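DIR1 protein (Arabidopsis thaliana, PDB 2RKN) binds two lysophospholipid molecules in its internal cavity and is required for long-distance signalling in systemic acquired resistance, probably as a lipid transfer protein. Local coordinates at residues A[33-38]-A[67-72]. Numbering follows the deposited sequence.
Sequences TALQHA and KQCGLA. With ZN (zinc ion), chain C.
Leu71 reaches across to Leu35 and Gln36 with both branches of its side chain. Leu71 CD1 lies 3.7 Å from Leu35 CB, and Leu71 CD2 lies 3.8 Å from Gln36 CG. A forked leucine suits this place because its two methyls can meet two consecutive residues at once: a buried apolar one and the aliphatic part of a polar one. The side chains of Gln36 and Leu71 cross at about a right angle, and Leu71 also touches Phe40 of helix 40-44.

Leu35 points toward the other segment, and Leu35 CD1 comes within 4.1 Å of Cys69 SG. That sulfur is tied in a disulfide to Cys32, one helical turn before Gln36, so a covalent link and apolar packing join the same two parts of the chain. Leu35 also touches Met7 and a bound lysophospholipid, so this packing borders the lipid.

Gln36 divides its work. With CG anti to the carbonyl carbon (chi1 -59°) and the chain extended beyond it, the amide is carried past Leu71 to a water. Gln36 NE2 donates to this water at 2.8 Å, and the water in turn donates to Cys69 O at 3.1 Å. The Cys69 carbonyl sits just before Gly70; its positive phi (78°), easily adopted by a residue without a side chain, ends helix 59-68 in a Schellman motif, and Leu71 follows directly.

Next along the chain, His37 takes no part in this packing and binds the zinc ion together with Glu11 and a water. The chemistry that joins segments 33-38 and 67-72 is thus divided: the direct contacts are apolar, the polar link passes through a water, and the Cys32-Cys69 disulfide supplies the covalent tie.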
ATOM      1  N   THR A  33       1.957 -10.524  -0.857  1.00 34.81           N
ATOM      2  CA  THR A  33       2.929 -11.079  -1.782  1.00 35.56           C
ATOM      3  C   THR A  33       3.418 -10.029  -2.799  1.00 35.04           C
ATOM      4  O   THR A  33       4.578  -9.958  -3.156  1.00 34.61           O
ATOM      5  CB  THR A  33       2.320 -12.274  -2.509  1.00 35.44           C
ATOM      6  OG1 THR A  33       2.051 -13.306  -1.528  1.00 37.25           O
ATOM      7  CG2 THR A  33       3.276 -12.756  -3.590  1.00 39.11           C
ATOM      8  N   ALA A  34       2.482  -9.192  -3.274  1.00 35.32           N
ATOM      9  CA  ALA A  34       2.829  -8.152  -4.229  1.00 34.94           C
ATOM     10  C   ALA A  34       3.794  -7.171  -3.574  1.00 35.17           C
ATOM     11  O   ALA A  34       4.730  -6.710  -4.195  1.00 34.84           O
ATOM     12  CB  ALA A  34       1.544  -7.408  -4.643  1.00 36.43           C
ATOM     13  N   LEU A  35       3.551  -6.850  -2.289  1.00 34.72           N
ATOM     14  CA  LEU A  35       4.411  -5.873  -1.622  1.00 34.98           C
ATOM     15  C   LEU A  35       5.876  -6.361  -1.505  1.00 35.26           C
ATOM     16  O   LEU A  35       6.795  -5.526  -1.346  1.00 35.61           O
ATOM     17  CB  LEU A  35       3.901  -5.610  -0.162  1.00 35.84           C
ATOM     18  CG  LEU A  35       2.726  -4.662  -0.171  1.00 36.51           C
ATOM     19  CD1 LEU A  35       2.438  -4.411   1.351  1.00 41.38           C
ATOM     20  CD2 LEU A  35       2.938  -3.337  -0.860  1.00 40.55           C
ATOM     21  N   GLN A  36       6.103  -7.690  -1.628  1.00 35.10           N
ATOM     22  CA  GLN A  36       7.469  -8.233  -1.647  1.00 36.74           C
ATOM     23  C   GLN A  36       8.298  -7.725  -2.854  1.00 34.83           C
ATOM     24  O   GLN A  36       9.528  -7.847  -2.829  1.00 35.81           O
ATOM     25  CB  GLN A  36       7.460  -9.777  -1.595  1.00 36.93           C
ATOM     26  CG  GLN A  36       6.752 -10.280  -0.351  1.00 35.69           C
ATOM     27  CD  GLN A  36       6.647 -11.806  -0.251  1.00 41.43           C
ATOM     28  OE1 GLN A  36       7.339 -12.527  -0.947  1.00 49.98           O
ATOM     29  NE2 GLN A  36       5.811 -12.297   0.695  1.00 44.51           N
ATOM     30  N   HIS A  37       7.629  -7.214  -3.923  1.00 34.18           N
ATOM     31  CA  HIS A  37       8.370  -6.629  -5.040  0.50 33.46           C
ATOM     32  C   HIS A  37       8.033  -5.149  -5.250  1.00 33.51           C
ATOM     33  O   HIS A  37       8.274  -4.577  -6.356  1.00 34.80           O
ATOM     34  CB  HIS A  37       8.263  -7.454  -6.340  0.50 35.00           C
ATOM     35  CG  HIS A  37       6.859  -7.694  -6.809  0.50 34.69           C
ATOM     36  ND1 HIS A  37       6.191  -8.888  -6.609  0.50 37.26           N
ATOM     37  CD2 HIS A  37       6.011  -6.901  -7.507  0.50 39.03           C
ATOM     38  CE1 HIS A  37       4.989  -8.809  -7.154  0.50 35.91           C
ATOM     39  NE2 HIS A  37       4.854  -7.614  -7.698  0.50 38.83           N
ATOM     40  N   ALA A  38       7.511  -4.503  -4.202  1.00 25.45           N
ATOM     41  CA  ALA A  38       7.231  -3.073  -4.267  1.00 24.40           C
ATOM     42  C   ALA A  38       8.411  -2.234  -3.799  1.00 25.89           C
ATOM     43  O   ALA A  38       9.259  -2.701  -3.021  1.00 26.33           O
ATOM     44  CB  ALA A  38       5.959  -2.720  -3.462  1.00 22.72           C
ATOM     45  N   LYS A  67       4.795  -4.038   7.782  1.00 37.23           N
ATOM     46  CA  LYS A  67       4.878  -4.736   9.072  1.00 39.80           C
ATOM     47  C   LYS A  67       3.710  -5.682   9.216  1.00 36.97           C
ATOM     48  O   LYS A  67       3.912  -6.821   9.567  1.00 37.00           O
ATOM     49  CB  LYS A  67       4.962  -3.768  10.311  1.00 39.04           C
ATOM     50  CG  LYS A  67       5.075  -4.413  11.739  1.00 46.65           C
ATOM     51  CD  LYS A  67       4.687  -3.389  12.858  1.00 45.67           C
ATOM     52  CE  LYS A  67       4.788  -3.939  14.267  1.00 51.00           C
ATOM     53  NZ  LYS A  67       6.143  -3.545  14.832  1.00 49.97           N
ATOM     54  N   GLN A  68       2.502  -5.246   8.824  1.00 36.58           N
ATOM     55  CA  GLN A  68       1.320  -6.154   8.934  1.00 37.28           C
ATOM     56  C   GLN A  68       1.505  -7.406   8.116  1.00 37.13           C
ATOM     57  O   GLN A  68       1.070  -8.477   8.501  1.00 39.28           O
ATOM     58  CB  GLN A  68       0.019  -5.492   8.466  1.00 37.94           C
ATOM     59  CG  GLN A  68      -0.684  -4.717   9.510  1.00 39.72           C
ATOM     60  CD  GLN A  68      -2.192  -4.686   9.200  1.00 40.45           C
ATOM     61  OE1 GLN A  68      -2.681  -3.822   8.481  1.00 40.22           O
ATOM     62  NE2 GLN A  68      -2.905  -5.710   9.698  1.00 37.51           N
ATOM     63  N   CYS A  69       2.218  -7.277   7.017  1.00 37.21           N
ATOM     64  CA  CYS A  69       2.472  -8.373   6.109  1.00 37.77           C
ATOM     65  C   CYS A  69       3.673  -9.214   6.517  1.00 40.58           C
ATOM     66  O   CYS A  69       3.987 -10.190   5.841  1.00 42.96           O
ATOM     67  CB  CYS A  69       2.627  -7.826   4.687  1.00 37.67           C
ATOM     68  SG  CYS A  69       1.084  -7.342   3.829  1.00 35.58           S
ATOM     69  N   GLY A  70       4.327  -8.844   7.612  1.00 40.07           N
ATOM     70  CA  GLY A  70       5.441  -9.654   8.096  1.00 41.35           C
ATOM     71  C   GLY A  70       6.709  -9.429   7.293  1.00 41.94           C
ATOM     72  O   GLY A  70       7.654 -10.234   7.356  1.00 42.69           O
ATOM     73  N   LEU A  71       6.755  -8.331   6.544  1.00 41.84           N
ATOM     74  CA  LEU A  71       7.945  -7.995   5.828  1.00 42.88           C
ATOM     75  C   LEU A  71       8.936  -7.503   6.877  1.00 44.84           C
ATOM     76  O   LEU A  71       8.516  -7.092   7.976  1.00 44.56           O
ATOM     77  CB  LEU A  71       7.652  -6.985   4.706  1.00 42.40           C
ATOM     78  CG  LEU A  71       6.711  -7.658   3.682  1.00 40.46           C
ATOM     79  CD1 LEU A  71       6.188  -6.723   2.562  1.00 38.05           C
ATOM     80  CD2 LEU A  71       7.404  -8.854   3.057  1.00 43.21           C
ATOM     81  N   ALA A  72      10.234  -7.582   6.556  1.00 47.27           N
ATOM     82  CA  ALA A  72      11.313  -7.215   7.506  1.00 48.85           C
ATOM     83  C   ALA A  72      11.629  -5.750   7.348  1.00 49.48           C
ATOM     84  O   ALA A  72      12.006  -5.072   8.309  1.00 49.85           O
ATOM     85  CB  ALA A  72      12.573  -8.065   7.292  1.00 49.07           C
TER
HETATM   86 ZN    ZN C 202       3.244  -9.140  -8.111  0.65 21.14          ZN
HETATM   87  O   HOH W   1       4.677 -11.196   3.004  1.00 45.18           O
HETATM   88  O   HOH W   2       2.535 -10.561  -6.758  1.00 28.63           O